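Local coordinates for protein racemase (Pseudovibrio sp. JE062, PDB 3MKC) that is a member of the mandelate racemase / muconate lactonizing enzyme family, built in the enolase style from an N-terminal alpha+beta domain and a barrel domain, at residues T31-V36 / T318-A323; P52-A57 / R100-F105; A89-T94 / F105-I110; E264-R269 / L284-N289. All coordinates share one frame; numbering follows the deposited sequence.

In the fold
Interaction 1 joins the N-terminal three-stranded sheet to helix 319-331 of the barrel domain. Interactions 2 and 3 lie within the N-terminal domain, their centres about 10 Å apart, and share helix 102-122: its start meets helix 52-59, and its next turns meet helix 83-93. Both touch the sheet side of interaction 1, where Val32 CG1 lies 3.8 Å from Ile55 CG2 and Val34 CB 3.7 Å from Gly109 O. Interaction 4, in the barrel domain, packs against helix 102-122 of the N-terminal domain, with Ser108 CB 3.5 Å from Tyr288 O. Asn289 ND2 and Thr321 OG1, 3.2 Å apart in a probable hydrogen bond, tie it to interaction 1.

Interaction 1 (T31-V36 / T318-A323); sequences TVVVKV and TGITSA
Thr31, the first residue of the strand segment 31-36, meets Thr318 tip to tip through methyl groups, CG2 to CG2 at 3.9 Å. The Thr31 methyl sits between the backbone N and the carbonyl carbon, while OG1 takes the place anti to the N (chi1 -170°) and bonds Glu47 OE1. Thr318 OG1 bonds the same carboxylate oxygen, so one atom links the two threonines. Thr318 OG1 works twice: as N-cap of helix 319-331 it also accepts from Ile320 N at 3.2 Å in a nearly straight bond (166°).

Val33 returns to the contact. Its CG2, anti to the carbonyl carbon, lies 4.0 Å from Ile320 CD1, and its CG1 is 4.2 Å from the same Ile320 CD1. One methyl end therefore touches both branches, and the two side chains cross at about a right angle. Further along, Val34 and Val36 pack on helix 102-122, with Ile110 and with Ala113 and Leu117. Glu47, on the neighbouring strand 43-48, also reaches Thr321 OG1 through OE2, so the Glu47 carboxylate is hydrogen-bonded to three threonines. Here the middle strand of the antiparallel sheet of the N-terminal domain meets a capped helix start of the barrel domain, part of the interface between the N-terminal domain and the barrel in the enolase-type fold.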
loop_
_atom_site.group_PDB
_atom_site.type_symbol
_atom_site.label_atom_id
_atom_site.label_comp_id
_atom_site.label_asym_id
_atom_site.label_seq_id
_atom_site.Cartn_x
_atom_site.Cartn_y
_atom_site.Cartn_z
ATOM N N THR A 31 -14.217 0.525 -0.761
ATOM C CA THR A 31 -13.189 0.475 -1.768
ATOM C C THR A 31 -13.857 0.616 -3.123
ATOM O O THR A 31 -15.086 0.734 -3.227
ATOM C CB THR A 31 -12.400 -0.851 -1.723
ATOM O OG1 THR A 31 -11.258 -0.746 -2.582
ATOM C CG2 THR A 31 -13.270 -2.021 -2.196
ATOM N N VAL A 32 -13.039 0.630 -4.160
ATOM C CA VAL A 32 -13.546 0.732 -5.504
ATOM C C VAL A 32 -12.837 -0.330 -6.311
ATOM O O VAL A 32 -11.662 -0.190 -6.644
ATOM C CB VAL A 32 -13.265 2.112 -6.101
ATOM C CG1 VAL A 32 -13.872 2.206 -7.478
ATOM C CG2 VAL A 32 -13.828 3.186 -5.187
ATOM N N VAL A 33 -13.545 -1.414 -6.597
ATOM C CA VAL A 33 -12.957 -2.486 -7.379
ATOM C C VAL A 33 -12.882 -2.061 -8.831
ATOM O O VAL A 33 -13.814 -1.455 -9.358
ATOM C CB VAL A 33 -13.800 -3.773 -7.298
ATOM C CG1 VAL A 33 -13.196 -4.844 -8.201
ATOM C CG2 VAL A 33 -13.865 -4.260 -5.863
ATOM N N VAL A 34 -11.757 -2.354 -9.470
ATOM C CA VAL A 34 -11.591 -2.041 -10.874
ATOM C C VAL A 34 -11.512 -3.367 -11.622
ATOM O O VAL A 34 -10.598 -4.162 -11.395
ATOM C CB VAL A 34 -10.301 -1.246 -11.138
ATOM C CG1 VAL A 34 -10.128 -1.036 -12.640
ATOM C CG2 VAL A 34 -10.354 0.085 -10.408
ATOM N N LYS A 35 -12.474 -3.607 -12.505
ATOM C CA LYS A 35 -12.508 -4.840 -13.277
ATOM C C LYS A 35 -12.247 -4.551 -14.753
ATOM O O LYS A 35 -13.036 -3.867 -15.410
ATOM C CB LYS A 35 -13.875 -5.506 -13.111
ATOM C CG LYS A 35 -14.009 -6.902 -13.698
ATOM C CD LYS A 35 -15.438 -7.398 -13.474
ATOM C CE LYS A 35 -15.626 -8.851 -13.851
ATOM N NZ LYS A 35 -16.958 -9.347 -13.377
ATOM N N VAL A 36 -11.132 -5.064 -15.267
ATOM C CA VAL A 36 -10.778 -4.880 -16.670
ATOM C C VAL A 36 -11.029 -6.212 -17.373
ATOM O O VAL A 36 -10.425 -7.228 -17.035
ATOM C CB VAL A 36 -9.292 -4.480 -16.831
ATOM C CG1 VAL A 36 -8.972 -4.228 -18.291
ATOM C CG2 VAL A 36 -8.998 -3.232 -16.005
ATOM N N THR A 318 -8.323 -3.870 0.774
ATOM C CA THR A 318 -8.896 -5.214 0.818
ATOM C C THR A 318 -7.906 -6.282 0.390
ATOM O O THR A 318 -6.707 -6.023 0.279
ATOM C CB THR A 318 -10.150 -5.328 -0.070
ATOM O OG1 THR A 318 -9.768 -5.386 -1.447
ATOM C CG2 THR A 318 -11.063 -4.135 0.153
ATOM N N GLY A 319 -8.415 -7.488 0.150
ATOM C CA GLY A 319 -7.558 -8.581 -0.262
ATOM C C GLY A 319 -6.937 -8.358 -1.628
ATOM O O GLY A 319 -5.954 -9.005 -1.984
ATOM N N ILE A 320 -7.509 -7.440 -2.402
ATOM C CA ILE A 320 -6.982 -7.158 -3.730
ATOM C C ILE A 320 -5.593 -6.524 -3.635
ATOM O O ILE A 320 -4.661 -6.926 -4.332
ATOM C CB ILE A 320 -7.918 -6.216 -4.508
ATOM C CG1 ILE A 320 -9.299 -6.871 -4.661
ATOM C CG2 ILE A 320 -7.329 -5.913 -5.877
ATOM C CD1 ILE A 320 -10.297 -6.035 -5.447
ATOM N N THR A 321 -5.460 -5.530 -2.766
ATOM C CA THR A 321 -4.177 -4.863 -2.590
ATOM C C THR A 321 -3.196 -5.762 -1.831
ATOM O O THR A 321 -1.996 -5.752 -2.111
ATOM C CB THR A 321 -4.355 -3.517 -1.859
ATOM O OG1 THR A 321 -5.142 -2.641 -2.678
ATOM C CG2 THR A 321 -3.004 -2.862 -1.579
ATOM N N SER A 322 -3.696 -6.548 -0.879
ATOM C CA SER A 322 -2.812 -7.445 -0.137
ATOM C C SER A 322 -2.142 -8.429 -1.095
ATOM O O SER A 322 -0.983 -8.799 -0.905
ATOM C CB SER A 322 -3.588 -8.217 0.935
ATOM O OG SER A 322 -3.863 -7.398 2.060
ATOM N N ALA A 323 -2.868 -8.849 -2.129
ATOM C CA ALA A 323 -2.315 -9.775 -3.104
ATOM C C ALA A 323 -1.217 -9.080 -3.906
ATOM O O ALA A 323 -0.135 -9.640 -4.124
ATOM C CB ALA A 323 -3.411 -10.271 -4.043
#

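Interaction 2 (P52-A57 / R100-F105); sequences PDAILA and RGLGMF
Leu102, at the start of helix 102-122, carries most of this contact by meeting Ile55 of helix 52-59. Its CG stands anti to the backbone N (chi1 -173°), which sends the branched end across to the neighbouring helix. CD1 comes within 3.4 Å of Ile55 CD1, tighter than an ordinary carbon contact, and Leu102 CG lies 3.7 Å from that same methyl. The two side chains approach at a slant, with the end of Ile55 pressed against the CD1 branch of the leucine. The second branch, Leu102 CD2, rests 4.3 Å from Ala54 CB, at the more exposed border of the patch.

One turn on, Phe105 adds its CB, 4.2 Å from Ile55 CD1, while its ring leads away from helix 52-59. That ring folds back over its own helix start, with Leu102 CA 3.8 Å above the ring plane and over its centre, and Gly101 C nearer the rim on the same face. Thr267 and Arg290 of the barrel domain also touch Phe105. Ile55 is backed by Phe17 and Val32 of the sheet. The side chains meet through aliphatic carbon, with the backbone carbonyl of Ala54 also beside Leu102 CD2, so the contact depends on close fit and burial, with little directional preference.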
loop_
_atom_site.group_PDB
_atom_site.type_symbol
_atom_site.label_atom_id
_atom_site.label_comp_id
_atom_site.label_asym_id
_atom_site.label_seq_id
_atom_site.Cartn_x
_atom_site.Cartn_y
_atom_site.Cartn_z
ATOM N N PRO A 52 -15.469 6.297 -2.788
ATOM C CA PRO A 52 -16.021 5.519 -3.904
ATOM C C PRO A 52 -16.876 6.320 -4.883
ATOM O O PRO A 52 -16.721 6.185 -6.093
ATOM C CB PRO A 52 -16.816 4.423 -3.199
ATOM C CG PRO A 52 -16.010 4.186 -1.955
ATOM C CD PRO A 52 -15.670 5.599 -1.506
ATOM N N ASP A 53 -17.766 7.158 -4.363
ATOM C CA ASP A 53 -18.635 7.953 -5.225
ATOM C C ASP A 53 -17.879 8.994 -6.049
ATOM O O ASP A 53 -18.257 9.284 -7.183
ATOM C CB ASP A 53 -19.749 8.614 -4.398
ATOM C CG ASP A 53 -19.225 9.354 -3.180
ATOM O OD1 ASP A 53 -18.144 8.988 -2.674
ATOM O OD2 ASP A 53 -19.913 10.292 -2.712
ATOM N N ALA A 54 -16.806 9.546 -5.486
ATOM C CA ALA A 54 -16.010 10.532 -6.208
ATOM C C ALA A 54 -15.218 9.803 -7.287
ATOM O O ALA A 54 -15.101 10.274 -8.414
ATOM C CB ALA A 54 -15.068 11.251 -5.254
ATOM N N ILE A 55 -14.692 8.633 -6.939
ATOM C CA ILE A 55 -13.923 7.842 -7.893
ATOM C C ILE A 55 -14.798 7.398 -9.065
ATOM O O ILE A 55 -14.398 7.506 -10.226
ATOM C CB ILE A 55 -13.309 6.609 -7.209
ATOM C CG1 ILE A 55 -12.282 7.063 -6.171
ATOM C CG2 ILE A 55 -12.653 5.701 -8.239
ATOM C CD1 ILE A 55 -11.115 7.817 -6.751
ATOM N N LEU A 56 -15.990 6.893 -8.763
ATOM C CA LEU A 56 -16.897 6.455 -9.821
ATOM C C LEU A 56 -17.202 7.616 -10.770
ATOM O O LEU A 56 -17.186 7.455 -11.992
ATOM C CB LEU A 56 -18.204 5.921 -9.223
ATOM C CG LEU A 56 -19.200 5.304 -10.210
ATOM C CD1 LEU A 56 -18.621 4.014 -10.765
ATOM C CD2 LEU A 56 -20.529 5.027 -9.514
ATOM N N ALA A 57 -17.473 8.793 -10.207
ATOM C CA ALA A 57 -17.787 9.958 -11.036
ATOM C C ALA A 57 -16.603 10.313 -11.926
ATOM O O ALA A 57 -16.763 10.591 -13.114
ATOM C CB ALA A 57 -18.162 11.143 -10.158
ATOM N N ARG A 100 -1.905 14.269 -10.232
ATOM C CA ARG A 100 -1.686 14.053 -8.807
ATOM C C ARG A 100 -3.054 13.900 -8.157
ATOM O O ARG A 100 -4.084 14.096 -8.804
ATOM C CB ARG A 100 -0.976 15.256 -8.176
ATOM C CG ARG A 100 0.349 15.663 -8.835
ATOM C CD ARG A 100 1.474 14.687 -8.548
ATOM N NE ARG A 100 2.763 15.238 -8.967
ATOM C CZ ARG A 100 3.222 15.236 -10.216
ATOM N NH1 ARG A 100 2.515 14.689 -11.201
ATOM N NH2 ARG A 100 4.378 15.830 -10.487
ATOM N N GLY A 101 -3.066 13.543 -6.879
ATOM C CA GLY A 101 -4.329 13.421 -6.172
ATOM C C GLY A 101 -5.284 12.316 -6.585
ATOM O O GLY A 101 -4.871 11.255 -7.053
ATOM N N LEU A 102 -6.575 12.584 -6.406
ATOM C CA LEU A 102 -7.640 11.618 -6.695
ATOM C C LEU A 102 -7.518 10.889 -8.026
ATOM O O LEU A 102 -7.672 9.668 -8.090
ATOM C CB LEU A 102 -9.008 12.312 -6.640
ATOM C CG LEU A 102 -10.220 11.385 -6.753
ATOM C CD1 LEU A 102 -10.572 10.854 -5.373
ATOM C CD2 LEU A 102 -11.412 12.140 -7.327
ATOM N N GLY A 103 -7.274 11.644 -9.091
ATOM C CA GLY A 103 -7.154 11.040 -10.402
ATOM C C GLY A 103 -6.172 9.885 -10.438
ATOM O O GLY A 103 -6.403 8.891 -11.126
HETATM N N MSE A 104 -5.079 10.008 -9.696
HETATM C CA MSE A 104 -4.069 8.957 -9.676
HETATM C C MSE A 104 -4.557 7.696 -8.972
HETATM O O MSE A 104 -4.085 6.603 -9.273
HETATM C CB MSE A 104 -2.780 9.460 -9.009
HETATM C CG MSE A 104 -1.960 10.410 -9.890
HETATM SE SE MSE A 104 -1.402 9.683 -11.592
HETATM C CE MSE A 104 -0.425 8.152 -10.974
ATOM N N PHE A 105 -5.497 7.837 -8.040
ATOM C CA PHE A 105 -6.002 6.651 -7.354
ATOM C C PHE A 105 -6.698 5.801 -8.417
ATOM O O PHE A 105 -6.546 4.581 -8.453
ATOM C CB PHE A 105 -7.017 7.005 -6.255
ATOM C CG PHE A 105 -6.529 8.003 -5.239
ATOM C CD1 PHE A 105 -5.189 8.399 -5.182
ATOM C CD2 PHE A 105 -7.433 8.566 -4.338
ATOM C CE1 PHE A 105 -4.767 9.342 -4.244
ATOM C CE2 PHE A 105 -7.019 9.510 -3.398
ATOM C CZ PHE A 105 -5.683 9.900 -3.351
#

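Interaction 3 (A89-T94 / F105-I110); sequences AMYDAT and FALSGI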
loop_
_atom_site.group_PDB
_atom_site.type_symbol
_atom_site.label_atom_id
_atom_site.label_comp_id
_atom_site.label_asym_id
_atom_site.label_seq_id
_atom_site.Cartn_x
_atom_site.Cartn_y
_atom_site.Cartn_z
ATOM N N ALA A 89 -0.055 6.160 -21.557
ATOM C CA ALA A 89 -1.159 6.640 -22.379
ATOM C C ALA A 89 -2.259 7.253 -21.532
ATOM O O ALA A 89 -2.785 8.317 -21.859
ATOM C CB ALA A 89 -1.722 5.495 -23.219
HETATM N N MSE A 90 -2.611 6.574 -20.447
HETATM C CA MSE A 90 -3.648 7.063 -19.556
HETATM C C MSE A 90 -3.186 8.349 -18.874
HETATM O O MSE A 90 -3.919 9.347 -18.834
HETATM C CB MSE A 90 -3.986 6.009 -18.493
HETATM C CG MSE A 90 -4.726 4.780 -19.014
HETATM SE SE MSE A 90 -5.303 3.636 -17.570
HETATM C CE MSE A 90 -3.565 2.994 -17.042
ATOM N N TYR A 91 -1.969 8.319 -18.338
ATOM C CA TYR A 91 -1.419 9.484 -17.651
ATOM C C TYR A 91 -1.361 10.706 -18.569
ATOM O O TYR A 91 -1.821 11.784 -18.206
ATOM C CB TYR A 91 -0.009 9.184 -17.131
ATOM C CG TYR A 91 0.564 10.300 -16.280
ATOM C CD1 TYR A 91 0.323 10.350 -14.910
ATOM C CD2 TYR A 91 1.328 11.319 -16.850
ATOM C CE1 TYR A 91 0.832 11.387 -14.123
ATOM C CE2 TYR A 91 1.838 12.359 -16.077
ATOM C CZ TYR A 91 1.588 12.385 -14.713
ATOM O OH TYR A 91 2.107 13.402 -13.940
ATOM N N ASP A 92 -0.793 10.529 -19.756
ATOM C CA ASP A 92 -0.665 11.631 -20.700
ATOM C C ASP A 92 -2.005 12.259 -21.065
ATOM O O ASP A 92 -2.109 13.473 -21.196
ATOM C CB ASP A 92 0.019 11.149 -21.981
ATOM C CG ASP A 92 0.154 12.248 -23.011
ATOM O OD1 ASP A 92 0.917 13.209 -22.766
ATOM O OD2 ASP A 92 -0.512 12.161 -24.066
ATOM N N ALA A 93 -3.032 11.430 -21.221
ATOM C CA ALA A 93 -4.347 11.922 -21.627
ATOM C C ALA A 93 -5.199 12.533 -20.524
ATOM O O ALA A 93 -6.258 13.098 -20.799
ATOM C CB ALA A 93 -5.124 10.791 -22.307
ATOM N N THR A 94 -4.736 12.449 -19.283
ATOM C CA THR A 94 -5.503 12.967 -18.160
ATOM C C THR A 94 -4.754 14.012 -17.328
ATOM O O THR A 94 -5.170 14.331 -16.220
ATOM C CB THR A 94 -5.888 11.819 -17.224
ATOM O OG1 THR A 94 -4.690 11.167 -16.782
ATOM C CG2 THR A 94 -6.773 10.796 -17.952
ATOM N N PHE A 105 -5.497 7.837 -8.040
ATOM C CA PHE A 105 -6.002 6.651 -7.354
ATOM C C PHE A 105 -6.698 5.801 -8.417
ATOM O O PHE A 105 -6.546 4.581 -8.453
ATOM C CB PHE A 105 -7.017 7.005 -6.255
ATOM C CG PHE A 105 -6.529 8.003 -5.239
ATOM C CD1 PHE A 105 -5.189 8.399 -5.182
ATOM C CD2 PHE A 105 -7.433 8.566 -4.338
ATOM C CE1 PHE A 105 -4.767 9.342 -4.244
ATOM C CE2 PHE A 105 -7.019 9.510 -3.398
ATOM C CZ PHE A 105 -5.683 9.900 -3.351
ATOM N N ALA A 106 -7.451 6.459 -9.292
ATOM C CA ALA A 106 -8.169 5.768 -10.354
ATOM C C ALA A 106 -7.205 5.073 -11.313
ATOM O O ALA A 106 -7.417 3.924 -11.701
ATOM C CB ALA A 106 -9.040 6.755 -11.114
ATOM N N LEU A 107 -6.144 5.775 -11.695
ATOM C CA LEU A 107 -5.166 5.199 -12.600
ATOM C C LEU A 107 -4.536 3.986 -11.916
ATOM O O LEU A 107 -4.321 2.955 -12.545
ATOM C CB LEU A 107 -4.100 6.241 -12.957
ATOM C CG LEU A 107 -3.055 5.896 -14.026
ATOM C CD1 LEU A 107 -2.407 7.175 -14.518
ATOM C CD2 LEU A 107 -2.000 4.950 -13.462
ATOM N N SER A 108 -4.266 4.120 -10.619
ATOM C CA SER A 108 -3.661 3.051 -9.826
ATOM C C SER A 108 -4.473 1.752 -9.876
ATOM O O SER A 108 -3.919 0.671 -10.086
ATOM C CB SER A 108 -3.521 3.506 -8.374
ATOM O OG SER A 108 -2.681 4.649 -8.272
ATOM N N GLY A 109 -5.780 1.863 -9.672
ATOM C CA GLY A 109 -6.627 0.679 -9.705
ATOM C C GLY A 109 -6.579 -0.026 -11.046
ATOM O O GLY A 109 -6.581 -1.256 -11.118
ATOM N N ILE A 110 -6.556 0.746 -12.125
ATOM C CA ILE A 110 -6.497 0.150 -13.449
ATOM C C ILE A 110 -5.145 -0.538 -13.650
ATOM O O ILE A 110 -5.084 -1.639 -14.183
ATOM C CB ILE A 110 -6.717 1.214 -14.561
ATOM C CG1 ILE A 110 -8.115 1.829 -14.420
ATOM C CG2 ILE A 110 -6.565 0.574 -15.932
ATOM C CD1 ILE A 110 -8.396 2.966 -15.390
#
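Met90, modelled as selenomethionine, reaches Ile110 by starting with CG anti to the carbonyl carbon, running straight through its second torsion and bending at chi3 (-70°). The bend lays SE on the isoleucine, 3.7 Å from Ile110 CG2 and 3.8 Å from Ile110 CD1, so the selenium rests between the two branches. The terminal CE is 4.0 Å from Ile110 CG2 and 4.2 Å from Leu107 CG, bridging residues one turn apart on helix 102-122. Met90 and Ile110 approach each other at a slant.

Leu107 has its CG opposite the backbone N (chi1 -173°), which extends the side chain straight toward helix 83-93. Its CD1 settles beside the backbone of Tyr91, 4.0 Å from Tyr91 N and 4.1 Å from Tyr91 CB. The same methyl lies at the edge of the tyrosine ring, near its plane, while the hydroxyl beyond makes a weak hydrogen bond with Arg100. The short helical segments run nearly antiparallel at 164°, their axes 11.0 Å apart at closest approach. Near the end of helix 83-93, Thr94 OG1 donates to Met90 O at 2.8 Å, giving that carbonyl a partner. Phe17 of strand 12-22 also touches Ile110. The side chain surfaces that meet are apolar, and Leu107 CD1 also rests on the Tyr91 backbone, so the pairing relies on burial and on the fit of Met90 against Ile110 and Leu107.

Interaction 4 (E264-R269 / L284-N289); sequences EMSTTR and LQSDYN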
loop_
_atom_site.group_PDB
_atom_site.type_symbol
_atom_site.label_atom_id
_atom_site.label_comp_id
_atom_site.label_asym_id
_atom_site.label_seq_id
_atom_site.Cartn_x
_atom_site.Cartn_y
_atom_site.Cartn_z
ATOM N N GLU A 264 3.427 8.520 2.528
ATOM C CA GLU A 264 2.240 7.689 2.687
ATOM C C GLU A 264 1.071 8.142 1.813
ATOM O O GLU A 264 0.401 7.318 1.204
ATOM C CB GLU A 264 1.778 7.686 4.152
ATOM C CG GLU A 264 0.319 7.244 4.312
ATOM C CD GLU A 264 -0.133 7.143 5.753
ATOM O OE1 GLU A 264 0.049 8.115 6.514
ATOM O OE2 GLU A 264 -0.684 6.082 6.121
HETATM N N MSE A 265 0.825 9.451 1.755
HETATM C CA MSE A 265 -0.311 9.967 0.986
HETATM C C MSE A 265 0.023 10.528 -0.391
HETATM O O MSE A 265 -0.851 11.053 -1.091
HETATM C CB MSE A 265 -1.031 11.051 1.795
HETATM C CG MSE A 265 -1.467 10.611 3.192
HETATM SE SE MSE A 265 -2.518 11.939 4.101
HETATM C CE MSE A 265 -1.124 12.924 4.950
ATOM N N SER A 266 1.284 10.415 -0.781
ATOM C CA SER A 266 1.754 10.944 -2.064
ATOM C C SER A 266 1.289 10.158 -3.288
ATOM O O SER A 266 0.725 9.070 -3.168
ATOM C CB SER A 266 3.274 10.951 -2.073
ATOM O OG SER A 266 3.745 9.613 -2.097
ATOM N N THR A 267 1.527 10.734 -4.468
ATOM C CA THR A 267 1.214 10.070 -5.737
ATOM C C THR A 267 2.312 10.418 -6.743
ATOM O O THR A 267 2.843 11.534 -6.741
ATOM C CB THR A 267 -0.162 10.482 -6.326
ATOM O OG1 THR A 267 -0.112 11.845 -6.771
ATOM C CG2 THR A 267 -1.266 10.299 -5.285
ATOM N N THR A 268 2.643 9.432 -7.574
ATOM C CA THR A 268 3.657 9.482 -8.623
ATOM C C THR A 268 5.088 9.442 -8.129
ATOM O O THR A 268 5.377 9.717 -6.964
ATOM C CB THR A 268 3.530 10.712 -9.541
ATOM O OG1 THR A 268 4.027 11.870 -8.860
ATOM C CG2 THR A 268 2.071 10.928 -9.957
ATOM N N ARG A 269 5.976 9.086 -9.044
ATOM C CA ARG A 269 7.394 8.995 -8.742
ATOM C C ARG A 269 7.960 10.397 -8.607
ATOM O O ARG A 269 9.060 10.582 -8.099
ATOM C CB ARG A 269 8.112 8.247 -9.867
ATOM C CG ARG A 269 7.889 8.838 -11.250
ATOM C CD ARG A 269 8.480 7.926 -12.319
ATOM N NE ARG A 269 8.430 8.501 -13.663
ATOM C CZ ARG A 269 7.313 8.680 -14.361
ATOM N NH1 ARG A 269 6.144 8.329 -13.847
ATOM N NH2 ARG A 269 7.366 9.213 -15.577
ATOM N N LEU A 284 10.091 5.116 1.929
ATOM C CA LEU A 284 8.916 5.653 1.250
ATOM C C LEU A 284 7.734 4.707 1.425
ATOM O O LEU A 284 7.889 3.490 1.349
ATOM C CB LEU A 284 9.197 5.813 -0.241
ATOM C CG LEU A 284 10.307 6.801 -0.605
ATOM C CD1 LEU A 284 10.611 6.664 -2.086
ATOM C CD2 LEU A 284 9.871 8.232 -0.274
ATOM N N GLN A 285 6.547 5.275 1.619
ATOM C CA GLN A 285 5.353 4.472 1.822
ATOM C C GLN A 285 4.262 4.675 0.767
ATOM O O GLN A 285 3.077 4.458 1.042
ATOM C CB GLN A 285 4.796 4.741 3.222
ATOM C CG GLN A 285 5.833 4.474 4.311
ATOM C CD GLN A 285 5.335 4.775 5.712
ATOM O OE1 GLN A 285 4.798 5.847 5.975
ATOM N NE2 GLN A 285 5.528 3.828 6.624
ATOM N N SER A 286 4.667 5.087 -0.435
ATOM C CA SER A 286 3.725 5.293 -1.535
ATOM C C SER A 286 2.801 4.076 -1.629
ATOM O O SER A 286 3.259 2.936 -1.631
ATOM C CB SER A 286 4.494 5.484 -2.838
ATOM O OG SER A 286 5.456 6.515 -2.687
ATOM N N ASP A 287 1.502 4.335 -1.732
ATOM C CA ASP A 287 0.476 3.282 -1.756
ATOM C C ASP A 287 0.139 2.686 -3.124
ATOM O O ASP A 287 0.028 3.400 -4.111
ATOM C CB ASP A 287 -0.799 3.848 -1.122
ATOM C CG ASP A 287 -1.810 2.779 -0.754
ATOM O OD1 ASP A 287 -2.004 1.826 -1.530
ATOM O OD2 ASP A 287 -2.428 2.914 0.320
ATOM N N TYR A 288 -0.047 1.367 -3.154
ATOM C CA TYR A 288 -0.389 0.640 -4.375
ATOM C C TYR A 288 -1.584 1.237 -5.092
ATOM O O TYR A 288 -1.569 1.428 -6.309
ATOM C CB TYR A 288 -0.752 -0.815 -4.053
ATOM C CG TYR A 288 0.282 -1.585 -3.279
ATOM C CD1 TYR A 288 1.300 -2.278 -3.933
ATOM C CD2 TYR A 288 0.246 -1.625 -1.887
ATOM C CE1 TYR A 288 2.257 -2.991 -3.223
ATOM C CE2 TYR A 288 1.199 -2.334 -1.166
ATOM C CZ TYR A 288 2.204 -3.013 -1.839
ATOM O OH TYR A 288 3.173 -3.687 -1.127
ATOM N N ASN A 289 -2.633 1.512 -4.328
ATOM C CA ASN A 289 -3.869 2.019 -4.902
ATOM C C ASN A 289 -4.001 3.534 -4.922
ATOM O O ASN A 289 -5.103 4.063 -5.102
ATOM C CB ASN A 289 -5.064 1.392 -4.169
ATOM C CG ASN A 289 -4.977 1.556 -2.662
ATOM O OD1 ASN A 289 -4.886 2.675 -2.154
ATOM N ND2 ASN A 289 -5.002 0.433 -1.938
HETATM O O HOH W 1 0.272 6.976 -1.565
HETATM O O HOH W 2 4.576 8.406 -4.664
#
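Gln285 lies against Glu264 from its first side-chain carbon: CB is 3.9 Å from Glu264 CA. CG, anti to the carbonyl carbon, and CD then carry the extended chain on without close approach to 264-269. At the tip OE1 comes within 4.0 Å of Glu264 CB, while NE2 turns to a weak hydrogen bond with Glu238. The carboxylate of Glu264 leads away from the contact and is bonded by Tyr214 OH.

Water does the polar joining. One molecule accepts from Asp287 N at 2.9 Å and donates to Glu264 O at 2.8 Å and to Ser266 O at 2.7 Å, linking three backbone groups. The hydroxyls of Ser266 and Ser286, OG to OG 3.6 Å, are too far apart to bond directly. A second water spans them, donating hydrogen bonds to Ser266 OG and Thr268 O and bonding Ser286 OG as well. Ser266 OG also has Ala263 O as partner. Asp287 OD1 receives Asn289 N, an Asx turn that shapes the loop. Between these two loops, which follow barrel strands 261-262 and 283-284, the polar links thus run through two ordered waters, while the direct touches of Gln285 on Glu264 are van der Waals.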